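Local coordinates for sensory box/GGDEF domain protein (Colwellia psychrerythraea, PDB 3LYX) that probably senses a signal through this N-terminal PAS domain and passes it to a GGDEF domain, the kind that makes cyclic di-GMP, at residues Phe13-Val21 and Asp31-Tyr40; Ile91-Val99 and Ala111-Thr119. All coordinates share one frame; numbering follows the deposited sequence.

Contact 1 of 2, residues Phe13-Val21 and Asp31-Tyr40; sequences FDYVFDAIV and DWNKGSETLY
At the start of the PAS fold, where the hairpin of strands 19-24 and 29-32 runs on into helix 34-40, N33 occupies the helix N-cap and its side chain plugs into the loop of 13-21. N33 ND2 donates two nearly straight bonds, to F13 O at 3.0 Å (161° at the hydrogen) and to D18 O at 2.9 Å, both acceptor oxygens lying close to the amide plane of N33. The other end accepts: I20 N reaches N33 OD1 at 2.8 Å and S36 N, the capping donor, at 3.1 Å, from opposite faces of the carbonyl plane. The side chain gets there because CG stands between the backbone N and the carbonyl carbon (chi1 68°). N33 CB meanwhile sits over one face of the F13 ring, 3.5 Å from its centroid and 16° off the normal, a CH-pi contact. With an alanine here, F13 O and D18 O would probably lose their shared donor, and I20 N and S36 N their acceptor, letting the loop shift against the helix start. D14 adds a further bond at the helix start, its OD1 accepting from K34 N at 2.8 Å. Further along the helix, A19 CB packs on L39 CD2 at 3.6 Å, and V21 CG2 lies against the W32 ring and Y40 CE2. G35 faces the D18 carbonyl so closely that a CB would clash with D18 O. Water 1 joins F13 O and V16 O to G35 N. The side chain of D18 turns instead to R116 and to the second subunit. With its amide bonded at both ends, N33 is fixed in rotation, and one buried side chain ties loop, strand and helix start together.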
ATOM      1  N   PHE B  13      -0.833   0.714  -5.933  1.00 31.87           N
ATOM      2  CA  PHE B  13      -1.112  -0.718  -5.826  1.00 31.42           C
ATOM      3  C   PHE B  13       0.109  -1.623  -5.996  1.00 29.43           C
ATOM      4  O   PHE B  13       0.455  -2.381  -5.091  1.00 28.56           O
ATOM      5  CB  PHE B  13      -2.177  -1.107  -6.851  1.00 34.59           C
ATOM      6  CG  PHE B  13      -2.711  -2.503  -6.683  1.00 35.53           C
ATOM      7  CD1 PHE B  13      -3.512  -2.826  -5.594  1.00 34.08           C
ATOM      8  CD2 PHE B  13      -2.448  -3.482  -7.638  1.00 35.47           C
ATOM      9  CE1 PHE B  13      -4.052  -4.103  -5.461  1.00 35.83           C
ATOM     10  CE2 PHE B  13      -2.984  -4.764  -7.515  1.00 36.81           C
ATOM     11  CZ  PHE B  13      -3.787  -5.074  -6.424  1.00 34.87           C
ATOM     12  N   ASP B  14       0.769  -1.558  -7.146  1.00 29.41           N
ATOM     13  CA  ASP B  14       1.930  -2.417  -7.353  1.00 31.21           C
ATOM     14  C   ASP B  14       3.260  -1.885  -6.836  1.00 31.13           C
ATOM     15  O   ASP B  14       4.310  -2.441  -7.156  1.00 31.55           O
ATOM     16  CB  ASP B  14       2.074  -2.803  -8.830  1.00 32.86           C
ATOM     17  CG  ASP B  14       1.217  -4.010  -9.204  1.00 34.12           C
ATOM     18  OD1 ASP B  14       1.179  -4.979  -8.415  1.00 29.58           O
ATOM     19  OD2 ASP B  14       0.591  -3.994 -10.286  1.00 35.72           O
ATOM     20  N   TYR B  15       3.219  -0.832  -6.025  1.00 28.93           N
ATOM     21  CA  TYR B  15       4.451  -0.268  -5.478  1.00 30.87           C
ATOM     22  C   TYR B  15       4.573  -0.364  -3.962  1.00 30.93           C
ATOM     23  O   TYR B  15       5.666  -0.250  -3.425  1.00 29.75           O
ATOM     24  CB  TYR B  15       4.603   1.185  -5.927  1.00 31.78           C
ATOM     25  CG  TYR B  15       4.865   1.295  -7.407  1.00 31.92           C
ATOM     26  CD1 TYR B  15       6.080   0.883  -7.946  1.00 32.91           C
ATOM     27  CD2 TYR B  15       3.893   1.786  -8.271  1.00 32.98           C
ATOM     28  CE1 TYR B  15       6.325   0.958  -9.308  1.00 35.16           C
ATOM     29  CE2 TYR B  15       4.126   1.864  -9.636  1.00 36.13           C
ATOM     30  CZ  TYR B  15       5.349   1.450 -10.147  1.00 36.26           C
ATOM     31  OH  TYR B  15       5.608   1.553 -11.494  1.00 38.00           O
ATOM     32  N   VAL B  16       3.460  -0.580  -3.270  1.00 29.24           N
ATOM     33  CA  VAL B  16       3.504  -0.692  -1.816  1.00 29.43           C
ATOM     34  C   VAL B  16       4.135  -2.015  -1.366  1.00 30.36           C
ATOM     35  O   VAL B  16       4.181  -2.985  -2.126  1.00 29.34           O
ATOM     36  CB  VAL B  16       2.082  -0.571  -1.206  1.00 31.18           C
ATOM     37  CG1 VAL B  16       1.489   0.801  -1.528  1.00 29.04           C
ATOM     38  CG2 VAL B  16       1.175  -1.686  -1.753  1.00 28.70           C
ATOM     39  N   PHE B  17       4.632  -2.048  -0.136  1.00 29.55           N
ATOM     40  CA  PHE B  17       5.243  -3.253   0.405  1.00 28.06           C
ATOM     41  C   PHE B  17       4.131  -4.160   0.918  1.00 27.59           C
ATOM     42  O   PHE B  17       4.305  -5.370   1.052  1.00 25.86           O
ATOM     43  CB  PHE B  17       6.193  -2.900   1.547  1.00 29.94           C
ATOM     44  CG  PHE B  17       6.807  -4.096   2.222  1.00 31.81           C
ATOM     45  CD1 PHE B  17       7.582  -5.003   1.499  1.00 32.42           C
ATOM     46  CD2 PHE B  17       6.623  -4.308   3.588  1.00 33.73           C
ATOM     47  CE1 PHE B  17       8.170  -6.111   2.129  1.00 31.65           C
ATOM     48  CE2 PHE B  17       7.204  -5.408   4.228  1.00 35.45           C
ATOM     49  CZ  PHE B  17       7.981  -6.313   3.495  1.00 32.35           C
ATOM     50  N   ASP B  18       2.995  -3.548   1.223  1.00 23.82           N
ATOM     51  CA  ASP B  18       1.819  -4.264   1.697  1.00 24.76           C
ATOM     52  C   ASP B  18       1.345  -5.266   0.651  1.00 24.06           C
ATOM     53  O   ASP B  18       1.313  -4.958  -0.532  1.00 19.96           O
ATOM     54  CB  ASP B  18       0.685  -3.276   1.953  1.00 25.14           C
ATOM     55  CG  ASP B  18       1.014  -2.286   3.044  1.00 30.42           C
ATOM     56  OD1 ASP B  18       0.547  -2.510   4.183  1.00 29.23           O
ATOM     57  OD2 ASP B  18       1.745  -1.297   2.757  1.00 28.04           O
ATOM     58  N   ALA B  19       0.966  -6.458   1.092  1.00 23.73           N
ATOM     59  CA  ALA B  19       0.445  -7.463   0.169  1.00 23.06           C
ATOM     60  C   ALA B  19      -1.067  -7.264   0.121  1.00 24.53           C
ATOM     61  O   ALA B  19      -1.776  -7.506   1.109  1.00 23.66           O
ATOM     62  CB  ALA B  19       0.778  -8.853   0.674  1.00 26.16           C
ATOM     63  N   ILE B  20      -1.557  -6.791  -1.020  1.00 25.64           N
ATOM     64  CA  ILE B  20      -2.983  -6.565  -1.206  1.00 26.72           C
ATOM     65  C   ILE B  20      -3.592  -7.771  -1.921  1.00 26.77           C
ATOM     66  O   ILE B  20      -3.069  -8.223  -2.941  1.00 26.35           O
ATOM     67  CB  ILE B  20      -3.259  -5.317  -2.083  1.00 26.19           C
ATOM     68  CG1 ILE B  20      -2.570  -4.078  -1.490  1.00 29.63           C
ATOM     69  CG2 ILE B  20      -4.764  -5.074  -2.190  1.00 25.10           C
ATOM     70  CD1 ILE B  20      -3.025  -3.744  -0.091  1.00 34.14           C
ATOM     71  N   VAL B  21      -4.684  -8.299  -1.379  1.00 26.74           N
ATOM     72  CA  VAL B  21      -5.373  -9.425  -2.001  1.00 25.81           C
ATOM     73  C   VAL B  21      -6.853  -9.091  -2.024  1.00 25.22           C
ATOM     74  O   VAL B  21      -7.496  -8.992  -0.973  1.00 24.28           O
ATOM     75  CB  VAL B  21      -5.170 -10.742  -1.219  1.00 25.56           C
ATOM     76  CG1 VAL B  21      -5.877 -11.894  -1.935  1.00 28.69           C
ATOM     77  CG2 VAL B  21      -3.689 -11.039  -1.082  1.00 28.61           C
ATOM     78  N   ASP B  31      -7.770  -9.758  -7.651  1.00 28.84           N
ATOM     79  CA  ASP B  31      -6.653  -8.829  -7.859  1.00 27.02           C
ATOM     80  C   ASP B  31      -5.556  -9.194  -6.863  1.00 26.09           C
ATOM     81  O   ASP B  31      -5.828  -9.675  -5.761  1.00 26.74           O
ATOM     82  CB  ASP B  31      -7.075  -7.360  -7.728  1.00 28.21           C
ATOM     83  CG  ASP B  31      -6.373  -6.454  -8.766  1.00 31.79           C
ATOM     84  OD1 ASP B  31      -6.848  -5.328  -9.008  1.00 35.71           O
ATOM     85  OD2 ASP B  31      -5.346  -6.866  -9.346  1.00 33.24           O
ATOM     86  N   TRP B  32      -4.314  -8.966  -7.271  1.00 24.22           N
ATOM     87  CA  TRP B  32      -3.139  -9.358  -6.502  1.00 23.87           C
ATOM     88  C   TRP B  32      -2.021  -8.399  -6.910  1.00 25.37           C
ATOM     89  O   TRP B  32      -1.776  -8.229  -8.102  1.00 26.32           O
ATOM     90  CB  TRP B  32      -2.841 -10.810  -6.929  1.00 24.57           C
ATOM     91  CG  TRP B  32      -1.658 -11.525  -6.359  1.00 21.85           C
ATOM     92  CD1 TRP B  32      -0.398 -11.571  -6.880  1.00 23.78           C
ATOM     93  CD2 TRP B  32      -1.653 -12.391  -5.221  1.00 23.06           C
ATOM     94  NE1 TRP B  32       0.390 -12.419  -6.143  1.00 25.25           N
ATOM     95  CE2 TRP B  32      -0.355 -12.935  -5.116  1.00 23.02           C
ATOM     96  CE3 TRP B  32      -2.623 -12.760  -4.278  1.00 21.25           C
ATOM     97  CZ2 TRP B  32       0.001 -13.830  -4.108  1.00 22.73           C
ATOM     98  CZ3 TRP B  32      -2.270 -13.650  -3.273  1.00 19.95           C
ATOM     99  CH2 TRP B  32      -0.968 -14.176  -3.197  1.00 25.09           C
ATOM    100  N   ASN B  33      -1.354  -7.764  -5.945  1.00 27.48           N
ATOM    101  CA  ASN B  33      -0.273  -6.827  -6.278  1.00 26.62           C
ATOM    102  C   ASN B  33       1.091  -7.475  -6.066  1.00 26.08           C
ATOM    103  O   ASN B  33       1.180  -8.604  -5.577  1.00 26.57           O
ATOM    104  CB  ASN B  33      -0.384  -5.545  -5.435  1.00 24.97           C
ATOM    105  CG  ASN B  33      -0.095  -5.783  -3.959  1.00 26.02           C
ATOM    106  OD1 ASN B  33      -0.191  -6.906  -3.468  1.00 24.84           O
ATOM    107  ND2 ASN B  33       0.245  -4.716  -3.240  1.00 24.08           N
ATOM    108  N   LYS B  34       2.153  -6.762  -6.433  1.00 26.66           N
ATOM    109  CA  LYS B  34       3.513  -7.278  -6.298  1.00 27.45           C
ATOM    110  C   LYS B  34       3.820  -7.652  -4.860  1.00 27.33           C
ATOM    111  O   LYS B  34       4.511  -8.643  -4.596  1.00 26.33           O
ATOM    112  CB  LYS B  34       4.529  -6.243  -6.784  1.00 30.74           C
ATOM    113  CG  LYS B  34       4.307  -5.753  -8.217  1.00 36.10           C
ATOM    114  CD  LYS B  34       4.426  -6.880  -9.242  1.00 39.74           C
ATOM    115  CE  LYS B  34       4.168  -6.361 -10.655  1.00 42.86           C
ATOM    116  NZ  LYS B  34       4.309  -7.422 -11.702  1.00 43.67           N
ATOM    117  N   GLY B  35       3.308  -6.845  -3.931  1.00 26.40           N
ATOM    118  CA  GLY B  35       3.521  -7.107  -2.521  1.00 25.91           C
ATOM    119  C   GLY B  35       3.093  -8.506  -2.116  1.00 24.57           C
ATOM    120  O   GLY B  35       3.768  -9.162  -1.326  1.00 24.31           O
ATOM    121  N   SER B  36       1.969  -8.969  -2.654  1.00 25.85           N
ATOM    122  CA  SER B  36       1.482 -10.303  -2.321  1.00 27.18           C
ATOM    123  C   SER B  36       2.385 -11.367  -2.940  1.00 26.51           C
ATOM    124  O   SER B  36       2.595 -12.430  -2.356  1.00 25.95           O
ATOM    125  CB  SER B  36       0.040 -10.477  -2.800  1.00 28.91           C
ATOM    126  OG  SER B  36      -0.836  -9.618  -2.082  1.00 31.24           O
ATOM    127  N   GLU B  37       2.923 -11.082  -4.121  1.00 29.25           N
ATOM    128  CA  GLU B  37       3.823 -12.029  -4.766  1.00 29.76           C
ATOM    129  C   GLU B  37       5.050 -12.227  -3.879  1.00 29.92           C
ATOM    130  O   GLU B  37       5.496 -13.353  -3.666  1.00 29.55           O
ATOM    131  CB  GLU B  37       4.255 -11.529  -6.146  1.00 32.26           C
ATOM    132  CG  GLU B  37       5.493 -12.253  -6.679  1.00 34.94           C
ATOM    133  CD  GLU B  37       5.680 -12.104  -8.178  1.00 35.53           C
ATOM    134  OE1 GLU B  37       5.393 -11.019  -8.720  1.00 39.45           O
ATOM    135  OE2 GLU B  37       6.129 -13.078  -8.812  1.00 36.60           O
ATOM    136  N   THR B  38       5.583 -11.124  -3.358  1.00 30.98           N
ATOM    137  CA  THR B  38       6.752 -11.170  -2.483  1.00 27.30           C
ATOM    138  C   THR B  38       6.435 -11.907  -1.193  1.00 26.77           C
ATOM    139  O   THR B  38       7.237 -12.708  -0.715  1.00 28.42           O
ATOM    140  CB  THR B  38       7.255  -9.746  -2.108  1.00 28.82           C
ATOM    141  OG1 THR B  38       7.681  -9.051  -3.287  1.00 29.00           O
ATOM    142  CG2 THR B  38       8.435  -9.830  -1.146  1.00 28.62           C
ATOM    143  N   LEU B  39       5.257 -11.655  -0.631  1.00 26.60           N
ATOM    144  CA  LEU B  39       4.890 -12.296   0.628  1.00 26.69           C
ATOM    145  C   LEU B  39       4.488 -13.760   0.536  1.00 27.76           C
ATOM    146  O   LEU B  39       4.991 -14.593   1.291  1.00 29.62           O
ATOM    147  CB  LEU B  39       3.756 -11.524   1.298  1.00 26.60           C
ATOM    148  CG  LEU B  39       3.207 -12.089   2.609  1.00 23.68           C
ATOM    149  CD1 LEU B  39       4.269 -12.019   3.712  1.00 28.67           C
ATOM    150  CD2 LEU B  39       1.990 -11.287   3.001  1.00 24.03           C
ATOM    151  N   TYR B  40       3.579 -14.065  -0.387  1.00 27.69           N
ATOM    152  CA  TYR B  40       3.058 -15.417  -0.536  1.00 28.56           C
ATOM    153  C   TYR B  40       3.826 -16.326  -1.488  1.00 31.14           C
ATOM    154  O   TYR B  40       3.759 -17.558  -1.363  1.00 31.86           O
ATOM    155  CB  TYR B  40       1.590 -15.347  -0.968  1.00 26.75           C
ATOM    156  CG  TYR B  40       0.683 -14.694   0.057  1.00 26.11           C
ATOM    157  CD1 TYR B  40       0.397 -15.326   1.265  1.00 25.30           C
ATOM    158  CD2 TYR B  40       0.123 -13.430  -0.176  1.00 23.40           C
ATOM    159  CE1 TYR B  40      -0.429 -14.707   2.229  1.00 22.69           C
ATOM    160  CE2 TYR B  40      -0.696 -12.811   0.766  1.00 20.99           C
ATOM    161  CZ  TYR B  40      -0.966 -13.456   1.967  1.00 22.87           C
ATOM    162  OH  TYR B  40      -1.773 -12.850   2.906  1.00 22.55           O
TER
HETATM  163  O   HOH W   1       2.752  -3.958  -4.610  1.00 29.09           O
HETATM  164  O   HOH W   2       5.887  -8.178   0.528  1.00 29.23           O

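Contact 2 of 2, residues Ile91-Val99 and Ala111-Thr119; sequences IGWIESMCV and ALGINRDIT
Beside the regular backbone pairing, the S96 hydroxyl bonds to a neighbouring side chain: OG donates to N115 OD1 at 2.7 Å, from above the plane of the amide carbonyl (37° out of it). S96 OG is carried there by a first torsion that sets it opposite the backbone N (chi1 179°), while N115 ND2 turns to A19 O in a weak bond. On the same face, C98 SG touches A111 CB at 3.6 Å. The two segments belong to the long antiparallel hairpin of strands 91-102 and 108-117, part of the PAS sheet. E95 with R116, M97 with I114 and V99 with L112 are its hydrogen-bonded pairs, each closed by two backbone bonds; L112 N to V99 O, 2.8 Å, runs nearly straight down the carbonyl. On the face carrying these three pairs, E95 and R116 lie side by side. E95 OE1 meets R116 NH2 at the edge of the guanidinium, in its plane, in a weak 3.4 Å salt bridge with the two planes 67° apart, and the stronger partner of R116 is D18. M97, its chain bent near the tip, brings CE to I114 CD1 at a tight 3.2 Å. Y15 of the second subunit packs on M97, V99 and L112. Where strand 108-117 ends, I118 N still bonds to W93 O at 2.8 Å, and I118 CG2 lies 3.7 Å from W93 CB.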
ATOM      1  N   ILE B  91       5.617 -22.380   6.468  1.00 43.49           N
ATOM      2  CA  ILE B  91       4.555 -21.694   7.189  1.00 44.24           C
ATOM      3  C   ILE B  91       5.104 -20.474   7.918  1.00 44.11           C
ATOM      4  O   ILE B  91       6.257 -20.461   8.345  1.00 44.70           O
ATOM      5  CB  ILE B  91       3.884 -22.634   8.226  1.00 45.29           C
ATOM      6  CG1 ILE B  91       3.068 -23.720   7.515  1.00 44.79           C
ATOM      7  CG2 ILE B  91       2.967 -21.836   9.134  1.00 44.76           C
ATOM      8  CD1 ILE B  91       3.881 -24.649   6.637  1.00 48.72           C
ATOM      9  N   GLY B  92       4.272 -19.448   8.052  1.00 44.10           N
ATOM     10  CA  GLY B  92       4.691 -18.240   8.737  1.00 41.17           C
ATOM     11  C   GLY B  92       3.491 -17.524   9.317  1.00 39.65           C
ATOM     12  O   GLY B  92       2.371 -18.015   9.209  1.00 39.91           O
ATOM     13  N   TRP B  93       3.716 -16.380   9.954  1.00 38.61           N
ATOM     14  CA  TRP B  93       2.616 -15.608  10.523  1.00 37.11           C
ATOM     15  C   TRP B  93       2.571 -14.240   9.865  1.00 35.82           C
ATOM     16  O   TRP B  93       3.604 -13.690   9.487  1.00 37.11           O
ATOM     17  CB  TRP B  93       2.770 -15.436  12.038  1.00 38.65           C
ATOM     18  CG  TRP B  93       2.566 -16.689  12.824  1.00 38.34           C
ATOM     19  CD1 TRP B  93       3.477 -17.681  13.041  1.00 39.71           C
ATOM     20  CD2 TRP B  93       1.360 -17.102  13.471  1.00 39.86           C
ATOM     21  NE1 TRP B  93       2.913 -18.688  13.784  1.00 39.79           N
ATOM     22  CE2 TRP B  93       1.613 -18.361  14.061  1.00 38.82           C
ATOM     23  CE3 TRP B  93       0.086 -16.533  13.610  1.00 38.22           C
ATOM     24  CZ2 TRP B  93       0.638 -19.062  14.777  1.00 39.03           C
ATOM     25  CZ3 TRP B  93      -0.882 -17.230  14.321  1.00 38.56           C
ATOM     26  CH2 TRP B  93      -0.600 -18.481  14.895  1.00 39.11           C
ATOM     27  N   ILE B  94       1.365 -13.697   9.731  1.00 33.21           N
ATOM     28  CA  ILE B  94       1.175 -12.390   9.119  1.00 31.03           C
ATOM     29  C   ILE B  94       0.162 -11.581   9.912  1.00 32.10           C
ATOM     30  O   ILE B  94      -0.676 -12.134  10.626  1.00 34.67           O
ATOM     31  CB  ILE B  94       0.631 -12.509   7.679  1.00 30.06           C
ATOM     32  CG1 ILE B  94      -0.659 -13.337   7.683  1.00 27.07           C
ATOM     33  CG2 ILE B  94       1.648 -13.192   6.775  1.00 26.40           C
ATOM     34  CD1 ILE B  94      -1.343 -13.420   6.334  1.00 24.66           C
ATOM     35  N   GLU B  95       0.267 -10.265   9.805  1.00 31.33           N
ATOM     36  CA  GLU B  95      -0.684  -9.373  10.445  1.00 31.55           C
ATOM     37  C   GLU B  95      -1.630  -9.129   9.273  1.00 30.95           C
ATOM     38  O   GLU B  95      -1.192  -8.732   8.192  1.00 29.67           O
ATOM     39  CB  GLU B  95      -0.011  -8.066  10.876  1.00 32.70           C
ATOM     40  CG  GLU B  95      -1.005  -6.954  11.200  1.00 37.09           C
ATOM     41  CD  GLU B  95      -0.367  -5.793  11.941  1.00 40.40           C
ATOM     42  OE1 GLU B  95       0.701  -5.314  11.503  1.00 41.60           O
ATOM     43  OE2 GLU B  95      -0.939  -5.359  12.965  1.00 41.53           O
ATOM     44  N   SER B  96      -2.914  -9.384   9.473  1.00 28.53           N
ATOM     45  CA  SER B  96      -3.867  -9.240   8.383  1.00 28.66           C
ATOM     46  C   SER B  96      -5.114  -8.433   8.735  1.00 28.70           C
ATOM     47  O   SER B  96      -5.529  -8.367   9.896  1.00 27.48           O
ATOM     48  CB  SER B  96      -4.258 -10.644   7.883  1.00 25.30           C
ATOM     49  OG  SER B  96      -5.205 -10.579   6.830  1.00 23.13           O
ATOM     50  N   MET B  97      -5.699  -7.820   7.714  1.00 27.74           N
ATOM     51  CA  MET B  97      -6.905  -7.018   7.869  1.00 29.17           C
ATOM     52  C   MET B  97      -7.793  -7.280   6.659  1.00 26.41           C
ATOM     53  O   MET B  97      -7.306  -7.467   5.549  1.00 27.63           O
ATOM     54  CB  MET B  97      -6.539  -5.538   7.933  1.00 31.23           C
ATOM     55  CG  MET B  97      -7.713  -4.593   8.096  1.00 37.14           C
ATOM     56  SD  MET B  97      -7.222  -2.925   7.604  1.00 38.45           S
ATOM     57  CE  MET B  97      -7.371  -3.088   5.861  1.00 40.30           C
ATOM     58  N   CYS B  98      -9.098  -7.288   6.878  1.00 26.76           N
ATOM     59  CA  CYS B  98     -10.046  -7.530   5.802  1.00 26.44           C
ATOM     60  C   CYS B  98     -11.269  -6.633   5.948  1.00 25.50           C
ATOM     61  O   CYS B  98     -11.848  -6.527   7.030  1.00 25.29           O
ATOM     62  CB  CYS B  98     -10.483  -9.001   5.816  1.00 26.22           C
ATOM     63  SG  CYS B  98     -11.549  -9.488   4.421  1.00 30.50           S
ATOM     64  N   VAL B  99     -11.639  -5.962   4.863  1.00 25.84           N
ATOM     65  CA  VAL B  99     -12.821  -5.110   4.860  1.00 25.36           C
ATOM     66  C   VAL B  99     -13.591  -5.413   3.583  1.00 25.71           C
ATOM     67  O   VAL B  99     -13.010  -5.837   2.585  1.00 22.49           O
ATOM     68  CB  VAL B  99     -12.475  -3.592   4.926  1.00 25.52           C
ATOM     69  CG1 VAL B  99     -11.667  -3.309   6.188  1.00 28.16           C
ATOM     70  CG2 VAL B  99     -11.708  -3.148   3.683  1.00 23.61           C
ATOM     71  N   ALA B 111     -14.204  -8.672  -0.952  1.00 26.22           N
ATOM     72  CA  ALA B 111     -13.389  -8.154   0.130  1.00 26.88           C
ATOM     73  C   ALA B 111     -12.008  -7.681  -0.306  1.00 26.27           C
ATOM     74  O   ALA B 111     -11.490  -8.055  -1.372  1.00 22.98           O
ATOM     75  CB  ALA B 111     -13.240  -9.218   1.215  1.00 26.83           C
ATOM     76  N   LEU B 112     -11.420  -6.864   0.561  1.00 25.86           N
ATOM     77  CA  LEU B 112     -10.091  -6.304   0.372  1.00 24.03           C
ATOM     78  C   LEU B 112      -9.240  -6.787   1.538  1.00 23.89           C
ATOM     79  O   LEU B 112      -9.581  -6.556   2.700  1.00 23.43           O
ATOM     80  CB  LEU B 112     -10.158  -4.772   0.374  1.00 26.20           C
ATOM     81  CG  LEU B 112      -8.840  -3.986   0.254  1.00 30.18           C
ATOM     82  CD1 LEU B 112      -8.260  -4.143  -1.144  1.00 28.01           C
ATOM     83  CD2 LEU B 112      -9.102  -2.507   0.529  1.00 30.85           C
ATOM     84  N   GLY B 113      -8.154  -7.485   1.232  1.00 21.41           N
ATOM     85  CA  GLY B 113      -7.272  -7.962   2.278  1.00 24.76           C
ATOM     86  C   GLY B 113      -5.921  -7.257   2.229  1.00 25.68           C
ATOM     87  O   GLY B 113      -5.365  -7.064   1.146  1.00 25.93           O
ATOM     88  N   ILE B 114      -5.412  -6.856   3.392  1.00 25.71           N
ATOM     89  CA  ILE B 114      -4.106  -6.192   3.507  1.00 27.16           C
ATOM     90  C   ILE B 114      -3.273  -7.085   4.425  1.00 27.86           C
ATOM     91  O   ILE B 114      -3.714  -7.442   5.519  1.00 28.58           O
ATOM     92  CB  ILE B 114      -4.219  -4.769   4.143  1.00 29.64           C
ATOM     93  CG1 ILE B 114      -5.015  -3.836   3.231  1.00 29.66           C
ATOM     94  CG2 ILE B 114      -2.815  -4.173   4.344  1.00 26.50           C
ATOM     95  CD1 ILE B 114      -6.429  -4.266   2.991  1.00 36.28           C
ATOM     96  N   ASN B 115      -2.068  -7.442   3.999  1.00 26.58           N
ATOM     97  CA  ASN B 115      -1.259  -8.350   4.796  1.00 26.97           C
ATOM     98  C   ASN B 115       0.212  -7.942   4.921  1.00 29.18           C
ATOM     99  O   ASN B 115       0.757  -7.289   4.032  1.00 25.28           O
ATOM    100  CB  ASN B 115      -1.357  -9.752   4.175  1.00 25.36           C
ATOM    101  CG  ASN B 115      -2.797 -10.224   4.016  1.00 26.92           C
ATOM    102  OD1 ASN B 115      -3.358 -10.857   4.913  1.00 27.41           O
ATOM    103  ND2 ASN B 115      -3.406  -9.902   2.880  1.00 24.13           N
ATOM    104  N   ARG B 116       0.839  -8.351   6.025  1.00 30.60           N
ATOM    105  CA  ARG B 116       2.249  -8.062   6.298  1.00 35.51           C
ATOM    106  C   ARG B 116       2.915  -9.186   7.092  1.00 35.88           C
ATOM    107  O   ARG B 116       2.399  -9.634   8.117  1.00 36.27           O
ATOM    108  CB  ARG B 116       2.403  -6.757   7.089  1.00 37.13           C
ATOM    109  CG  ARG B 116       2.261  -5.482   6.266  1.00 42.47           C
ATOM    110  CD  ARG B 116       2.339  -4.261   7.169  1.00 44.37           C
ATOM    111  NE  ARG B 116       1.253  -4.246   8.144  1.00 46.52           N
ATOM    112  CZ  ARG B 116      -0.007  -3.918   7.865  1.00 48.46           C
ATOM    113  NH1 ARG B 116      -0.355  -3.566   6.633  1.00 49.76           N
ATOM    114  NH2 ARG B 116      -0.928  -3.951   8.819  1.00 48.47           N
ATOM    115  N   ASP B 117       4.074  -9.623   6.618  1.00 37.23           N
ATOM    116  CA  ASP B 117       4.826 -10.680   7.275  1.00 38.20           C
ATOM    117  C   ASP B 117       5.196 -10.283   8.696  1.00 40.63           C
ATOM    118  O   ASP B 117       5.657  -9.170   8.944  1.00 35.85           O
ATOM    119  CB  ASP B 117       6.099 -10.997   6.484  1.00 40.52           C
ATOM    120  CG  ASP B 117       7.075 -11.842   7.274  1.00 44.84           C
ATOM    121  OD1 ASP B 117       6.626 -12.789   7.955  1.00 44.71           O
ATOM    122  OD2 ASP B 117       8.293 -11.564   7.214  1.00 47.13           O
ATOM    123  N   ILE B 118       4.993 -11.215   9.620  1.00 42.38           N
ATOM    124  CA  ILE B 118       5.284 -10.998  11.024  1.00 47.40           C
ATOM    125  C   ILE B 118       6.018 -12.227  11.577  1.00 51.14           C
ATOM    126  O   ILE B 118       6.357 -12.288  12.763  1.00 52.16           O
ATOM    127  CB  ILE B 118       3.950 -10.736  11.795  1.00 47.13           C
ATOM    128  CG1 ILE B 118       4.023  -9.391  12.506  1.00 46.41           C
ATOM    129  CG2 ILE B 118       3.634 -11.873  12.757  1.00 46.70           C
ATOM    130  CD1 ILE B 118       4.138  -8.226  11.563  1.00 46.85           C
ATOM    131  N   THR B 119       6.273 -13.190  10.691  1.00 54.78           N
ATOM    132  CA  THR B 119       6.944 -14.443  11.042  1.00 58.12           C
ATOM    133  C   THR B 119       8.080 -14.248  12.042  1.00 60.02           C
ATOM    134  O   THR B 119       8.043 -14.802  13.142  1.00 61.48           O
ATOM    135  CB  THR B 119       7.497 -15.158   9.783  1.00 57.84           C
ATOM    136  OG1 THR B 119       8.485 -14.329   9.156  1.00 59.77           O
ATOM    137  CG2 THR B 119       6.375 -15.441   8.790  1.00 57.48           C
TER

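Contact 1 and contact 2 have centres about 11 Å apart and meet along the seam between neighbouring strands 19-24 and 108-117. V21 O and G113 N, 2.8 Å apart, make a probable backbone hydrogen bond there. D18 OD1 and R116 NH1, also at 2.8 Å, form a salt bridge from the loop to the sheet. Helix 34-40 covers the sheet next to this seam: L39 CD1 lies 3.5 Å from D117 CB, and Y40 packs on N115. Both contacts reach the second subunit: the backbone N of F17 bonds to the carboxylate of D18 of the second subunit, and Y15 of the second subunit packs on M97, V99 and L112, consistent with a dimer interface formed by the N-terminal loop and the sheet.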